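Local coordinates for protein unsaturated glucuronyl hydrolase (Streptococcus agalactiae, PDB 2ZZR) that hydrolyses unsaturated hyaluronan, chondroitin and heparin disaccharides, releasing the unsaturated uronic acid as a glycoside hydrolase of family 88, at residues 38-43 and 87-92; 67-72 and 374-379. One frame throughout, in Å; residues are numbered along the deposited sequence.

Contact 1 of 2, residues 38-43 and 87-92; sequences QLYINI and KKLKNI
Leu89 reaches across from helix 87-105 and puts its two methyl groups against two residues one turn apart on helix 25-46, Tyr40 and Ile43. Its CB sets out alongside the facing helix rather than at it. With CG anti to the carbonyl carbon (chi1 -66°), the branch point swings over to the phenol end of Tyr40, 3.6 Å from OH. From there the fork divides the work. CD1 stays with the tyrosine, 3.4 Å from its OH. CD2 touches CZ and CE2 of the same ring and also meets the end of Ile43: Leu89 CD2 and Ile43 CD1 are 3.3 Å apart, closer than carbon atoms usually pack, so the packing is tight where the two side chains cross at about a right angle. Ile43 CD1 also lies 4.0 Å from Ile92 CG2, the two isoleucine side chains passing side by side with opposite headings. Lys88 lies on the solvent-exposed side. Its CD already lies near Tyr40 CE2, and the bend at chi3 (-80°) folds the end back so that Lys88 NZ is 3.8 Å from the same Tyr40 CE2, in an oblique approach to the ring. No hydrogen bond joins the two segments; Tyr40 OH instead bonds Asp86 and Asn84, just ahead of helix 87-105, which fixes the phenol end beside Leu89. The helix segments run at 49° with axes 11.9 Å apart, a wide spacing bridged by side-chain ends. This is helix-helix packing at the periphery of the alpha barrel, away from the active site. Behind it, Leu89 and Ile92 also lean on helix 70-84, through Ala80, Asn84 and Leu77, while Leu39 and Gln38 of helix 25-46 rest on the loop around Leu357.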
loop_
_atom_site.group_PDB
_atom_site.type_symbol
_atom_site.label_atom_id
_atom_site.label_comp_id
_atom_site.label_asym_id
_atom_site.label_seq_id
_atom_site.Cartn_x
_atom_site.Cartn_y
_atom_site.Cartn_z
ATOM N N GLN A 38 16.177 2.009 -14.434
ATOM C CA GLN A 38 16.445 2.743 -13.194
ATOM C C GLN A 38 16.803 1.806 -12.038
ATOM O O GLN A 38 17.705 2.102 -11.257
ATOM C CB GLN A 38 15.264 3.648 -12.814
ATOM C CG GLN A 38 15.588 4.656 -11.692
ATOM C CD GLN A 38 16.778 5.544 -12.038
ATOM O OE1 GLN A 38 16.711 6.352 -12.965
ATOM N NE2 GLN A 38 17.872 5.394 -11.290
ATOM N N LEU A 39 16.109 0.672 -11.935
ATOM C CA LEU A 39 16.389 -0.298 -10.874
ATOM C C LEU A 39 17.800 -0.871 -10.964
ATOM O O LEU A 39 18.473 -1.027 -9.945
ATOM C CB LEU A 39 15.356 -1.435 -10.853
ATOM C CG LEU A 39 13.937 -1.108 -10.360
ATOM C CD1 LEU A 39 13.114 -2.387 -10.300
ATOM C CD2 LEU A 39 13.948 -0.422 -8.989
ATOM N N TYR A 40 18.250 -1.169 -12.183
ATOM C CA TYR A 40 19.605 -1.696 -12.374
ATOM C C TYR A 40 20.682 -0.685 -11.984
ATOM O O TYR A 40 21.672 -1.048 -11.341
ATOM C CB TYR A 40 19.803 -2.189 -13.809
ATOM C CG TYR A 40 19.300 -3.599 -14.022
ATOM C CD1 TYR A 40 18.080 -3.832 -14.655
ATOM C CD2 TYR A 40 20.036 -4.698 -13.579
ATOM C CE1 TYR A 40 17.610 -5.124 -14.852
ATOM C CE2 TYR A 40 19.574 -5.993 -13.772
ATOM C CZ TYR A 40 18.358 -6.198 -14.408
ATOM O OH TYR A 40 17.893 -7.476 -14.611
ATOM N N ILE A 41 20.464 0.572 -12.361
ATOM C CA ILE A 41 21.313 1.699 -11.956
ATOM C C ILE A 41 21.340 1.841 -10.425
ATOM O O ILE A 41 22.395 2.093 -9.835
ATOM C CB ILE A 41 20.855 3.012 -12.650
ATOM C CG1 ILE A 41 21.203 2.970 -14.145
ATOM C CG2 ILE A 41 21.469 4.256 -11.986
ATOM C CD1 ILE A 41 20.587 4.080 -14.965
ATOM N N ASN A 42 20.188 1.643 -9.787
ATOM C CA ASN A 42 20.094 1.745 -8.327
ATOM C C ASN A 42 20.637 0.559 -7.529
ATOM O O ASN A 42 21.069 0.737 -6.394
ATOM C CB ASN A 42 18.663 2.092 -7.895
ATOM C CG ASN A 42 18.295 3.530 -8.219
ATOM O OD1 ASN A 42 19.139 4.324 -8.646
ATOM N ND2 ASN A 42 17.030 3.879 -8.004
ATOM N N ILE A 43 20.622 -0.644 -8.105
ATOM C CA ILE A 43 21.232 -1.806 -7.445
ATOM C C ILE A 43 22.713 -1.515 -7.140
ATOM O O ILE A 43 23.231 -1.871 -6.075
ATOM C CB ILE A 43 21.068 -3.107 -8.282
ATOM C CG1 ILE A 43 19.611 -3.583 -8.232
ATOM C CG2 ILE A 43 21.998 -4.224 -7.773
ATOM C CD1 ILE A 43 19.318 -4.810 -9.090
ATOM N N LYS A 87 18.963 -13.759 -12.765
ATOM C CA LYS A 87 19.547 -14.297 -11.538
ATOM C C LYS A 87 20.221 -13.219 -10.672
ATOM O O LYS A 87 20.248 -13.337 -9.448
ATOM C CB LYS A 87 20.552 -15.404 -11.881
ATOM C CG LYS A 87 20.533 -16.601 -10.929
ATOM C CD LYS A 87 21.509 -16.443 -9.763
ATOM C CE LYS A 87 22.918 -16.929 -10.104
ATOM N NZ LYS A 87 23.030 -18.422 -10.069
ATOM N N LYS A 88 20.753 -12.176 -11.315
ATOM C CA LYS A 88 21.393 -11.060 -10.612
ATOM C C LYS A 88 20.421 -10.363 -9.649
ATOM O O LYS A 88 20.803 -9.966 -8.542
ATOM C CB LYS A 88 21.948 -10.040 -11.611
ATOM C CG LYS A 88 22.756 -8.908 -10.968
ATOM C CD LYS A 88 22.687 -7.616 -11.774
ATOM C CE LYS A 88 23.644 -7.631 -12.957
ATOM N NZ LYS A 88 23.278 -6.592 -13.962
ATOM N N LEU A 89 19.172 -10.217 -10.084
ATOM C CA LEU A 89 18.129 -9.612 -9.253
ATOM C C LEU A 89 17.797 -10.489 -8.053
ATOM O O LEU A 89 17.681 -9.995 -6.931
ATOM C CB LEU A 89 16.872 -9.331 -10.082
ATOM C CG LEU A 89 17.016 -8.275 -11.179
ATOM C CD1 LEU A 89 15.789 -8.270 -12.062
ATOM C CD2 LEU A 89 17.263 -6.887 -10.605
ATOM N N LYS A 90 17.647 -11.787 -8.297
ATOM C CA LYS A 90 17.403 -12.754 -7.236
ATOM C C LYS A 90 18.540 -12.747 -6.218
ATOM O O LYS A 90 18.300 -12.801 -5.009
ATOM C CB LYS A 90 17.218 -14.158 -7.820
ATOM C CG LYS A 90 17.116 -15.251 -6.780
ATOM C CD LYS A 90 17.021 -16.617 -7.423
ATOM C CE LYS A 90 16.965 -17.710 -6.369
ATOM N NZ LYS A 90 16.570 -19.015 -6.969
ATOM N N ASN A 91 19.775 -12.681 -6.710
ATOM C CA ASN A 91 20.937 -12.637 -5.832
ATOM C C ASN A 91 20.874 -11.497 -4.823
ATOM O O ASN A 91 21.063 -11.721 -3.625
ATOM C CB ASN A 91 22.232 -12.563 -6.643
ATOM C CG ASN A 91 22.612 -13.896 -7.252
ATOM O OD1 ASN A 91 22.091 -14.946 -6.864
ATOM N ND2 ASN A 91 23.536 -13.863 -8.208
ATOM N N ILE A 92 20.598 -10.287 -5.300
ATOM C CA ILE A 92 20.546 -9.130 -4.400
ATOM C C ILE A 92 19.292 -9.157 -3.521
ATOM O O ILE A 92 19.371 -8.887 -2.323
ATOM C CB ILE A 92 20.746 -7.766 -5.133
ATOM C CG1 ILE A 92 20.796 -6.598 -4.132
ATOM C CG2 ILE A 92 19.691 -7.534 -6.216
ATOM C CD1 ILE A 92 21.901 -6.723 -3.059
#

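Contact 2 of 2, residues 67-72 and 374-379; sequences EWTNGF and GNIWGD
Trp377 CB is the bump that meets the flat ring of Phe72: it stands over the ring centre, 3.6 Å from the centroid and 11° off the normal, a CH-pi contact. Beyond this CB the indole turns back, CG lying between the backbone N and the carbonyl carbon (chi1 59°), and offers one face to Trp68. The six-membered rings of the two tryptophans meet obliquely, planes at 34°, with Trp68 CZ2 3.7 Å from Trp377 CZ3. The methyl of Thr69 plugs the angle between the indoles: CG2 sits over the centre of the Trp68 ring and 3.7 Å from Trp377 CZ3. Ile376 fills the adjoining hollow, its CG2 3.5 Å from Thr69 CB and its CG1 3.7 Å from Phe72 CB. The interlock is buried beside the substrate site, since Trp68 touches Asp114, the probable nucleophile, and Trp377 lies close to Arg246, a probable substrate-binding residue. Tyr363 bonds Trp68 NE1 and packs edge-to-face with Trp377. The contact thus joins the loop and first turn leading into helix 70-84 to the start of helix 376-390, with Pro51 and Pro53 of strand 50-56 against Ile376 and Thr69 and Phe117 of helix 115-130 against Phe72 and Trp68.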
loop_
_atom_site.group_PDB
_atom_site.type_symbol
_atom_site.label_atom_id
_atom_site.label_comp_id
_atom_site.label_asym_id
_atom_site.label_seq_id
_atom_site.Cartn_x
_atom_site.Cartn_y
_atom_site.Cartn_z
ATOM N N GLU A 67 14.160 1.082 8.847
ATOM C CA GLU A 67 12.947 1.875 8.614
ATOM C C GLU A 67 11.709 0.994 8.417
ATOM O O GLU A 67 11.787 -0.224 8.561
ATOM C CB GLU A 67 13.133 2.836 7.433
ATOM C CG GLU A 67 13.474 4.285 7.837
ATOM C CD GLU A 67 12.311 5.040 8.456
ATOM O OE1 GLU A 67 11.265 4.421 8.739
ATOM O OE2 GLU A 67 12.453 6.267 8.671
ATOM N N TRP A 68 10.568 1.614 8.117
ATOM C CA TRP A 68 9.339 0.867 7.820
ATOM C C TRP A 68 9.220 0.555 6.328
ATOM O O TRP A 68 8.301 -0.154 5.911
ATOM C CB TRP A 68 8.087 1.630 8.297
ATOM C CG TRP A 68 7.744 2.886 7.520
ATOM C CD1 TRP A 68 8.242 4.143 7.731
ATOM C CD2 TRP A 68 6.816 3.003 6.430
ATOM N NE1 TRP A 68 7.689 5.030 6.841
ATOM C CE2 TRP A 68 6.811 4.360 6.029
ATOM C CE3 TRP A 68 5.992 2.091 5.749
ATOM C CZ2 TRP A 68 6.020 4.832 4.969
ATOM C CZ3 TRP A 68 5.198 2.560 4.696
ATOM C CH2 TRP A 68 5.218 3.922 4.319
ATOM N N THR A 69 10.173 1.070 5.554
ATOM C CA THR A 69 10.071 1.148 4.094
ATOM C C THR A 69 11.029 0.218 3.338
ATOM O O THR A 69 10.965 0.138 2.106
ATOM C CB THR A 69 10.370 2.575 3.615
ATOM O OG1 THR A 69 11.574 3.049 4.240
ATOM C CG2 THR A 69 9.225 3.516 3.953
ATOM N N ASN A 70 11.917 -0.461 4.060
ATOM C CA ASN A 70 12.979 -1.251 3.407
ATOM C C ASN A 70 12.469 -2.354 2.480
ATOM O O ASN A 70 13.083 -2.625 1.445
ATOM C CB ASN A 70 13.925 -1.857 4.435
ATOM C CG ASN A 70 14.616 -0.805 5.263
ATOM O OD1 ASN A 70 15.738 -0.384 4.952
ATOM N ND2 ASN A 70 13.945 -0.355 6.308
ATOM N N GLY A 71 11.352 -2.967 2.857
ATOM C CA GLY A 71 10.737 -4.056 2.084
ATOM C C GLY A 71 10.279 -3.661 0.692
ATOM O O GLY A 71 10.230 -4.512 -0.203
ATOM N N PHE A 72 9.943 -2.382 0.503
ATOM C CA PHE A 72 9.496 -1.875 -0.797
ATOM C C PHE A 72 10.612 -1.908 -1.837
ATOM O O PHE A 72 10.355 -2.153 -3.015
ATOM C CB PHE A 72 8.909 -0.463 -0.686
ATOM C CG PHE A 72 7.645 -0.396 0.124
ATOM C CD1 PHE A 72 6.494 -1.073 -0.293
ATOM C CD2 PHE A 72 7.599 0.344 1.305
ATOM C CE1 PHE A 72 5.317 -1.014 0.455
ATOM C CE2 PHE A 72 6.427 0.404 2.062
ATOM C CZ PHE A 72 5.286 -0.274 1.636
ATOM N N GLY A 374 10.056 11.618 -4.964
ATOM C CA GLY A 374 9.796 10.198 -5.122
ATOM C C GLY A 374 9.806 9.528 -3.758
ATOM O O GLY A 374 10.448 10.010 -2.814
ATOM N N ASN A 375 9.074 8.429 -3.636
ATOM C CA ASN A 375 9.153 7.616 -2.427
ATOM C C ASN A 375 9.093 6.134 -2.778
ATOM O O ASN A 375 8.623 5.759 -3.862
ATOM C CB ASN A 375 8.127 8.038 -1.356
ATOM C CG ASN A 375 6.688 8.032 -1.862
ATOM O OD1 ASN A 375 5.979 9.042 -1.795
ATOM N ND2 ASN A 375 6.245 6.889 -2.347
ATOM N N ILE A 376 9.602 5.303 -1.879
ATOM C CA ILE A 376 9.858 3.908 -2.232
ATOM C C ILE A 376 8.586 3.056 -2.309
ATOM O O ILE A 376 8.523 2.114 -3.105
ATOM C CB ILE A 376 10.966 3.273 -1.346
ATOM C CG1 ILE A 376 11.466 1.941 -1.935
ATOM C CG2 ILE A 376 10.511 3.138 0.119
ATOM C CD1 ILE A 376 12.017 2.063 -3.371
ATOM N N TRP A 377 7.574 3.388 -1.506
ATOM C CA TRP A 377 6.292 2.666 -1.618
ATOM C C TRP A 377 5.542 3.056 -2.901
ATOM O O TRP A 377 4.904 2.214 -3.535
ATOM C CB TRP A 377 5.412 2.848 -0.365
ATOM C CG TRP A 377 5.090 4.274 -0.071
ATOM C CD1 TRP A 377 3.974 4.962 -0.452
ATOM C CD2 TRP A 377 5.902 5.195 0.666
ATOM N NE1 TRP A 377 4.043 6.266 0.002
ATOM C CE2 TRP A 377 5.215 6.430 0.693
ATOM C CE3 TRP A 377 7.147 5.096 1.306
ATOM C CZ2 TRP A 377 5.731 7.561 1.336
ATOM C CZ3 TRP A 377 7.660 6.221 1.942
ATOM C CH2 TRP A 377 6.954 7.436 1.944
ATOM N N GLY A 378 5.636 4.327 -3.288
ATOM C CA GLY A 378 5.077 4.789 -4.560
ATOM C C GLY A 378 5.746 4.089 -5.729
ATOM O O GLY A 378 5.073 3.652 -6.664
ATOM N N ASP A 379 7.071 3.963 -5.667
ATOM C CA ASP A 379 7.818 3.203 -6.676
ATOM C C ASP A 379 7.340 1.759 -6.723
ATOM O O ASP A 379 7.075 1.217 -7.804
ATOM C CB ASP A 379 9.313 3.209 -6.361
ATOM C CG ASP A 379 9.978 4.536 -6.673
ATOM O OD1 ASP A 379 9.291 5.492 -7.099
ATOM O OD2 ASP A 379 11.213 4.613 -6.490
#

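Overall arrangement
Helix 70-84 ties the two contacts together: its first turn takes part in contact 2, while residues farther along it back Leu89 and Ile92 of contact 1. Their centres are about 16 Å apart and their nearest atoms about 6 Å, so they do not touch. The centre of contact 1 lies about 22 Å from the chain centre; it is partly buried, a mainly aliphatic interface with a tyrosine in its middle and an exposed lysine at its edge. Contact 2, its centre about 10 Å from the chain centre, is deep and aromatic, next to probable catalytic and substrate-binding residues. Each buries 273 Å², without a hydrogen bond across it. Contact 1 joins elements close in sequence; contact 2 brings residues 374-379 back to 67-72.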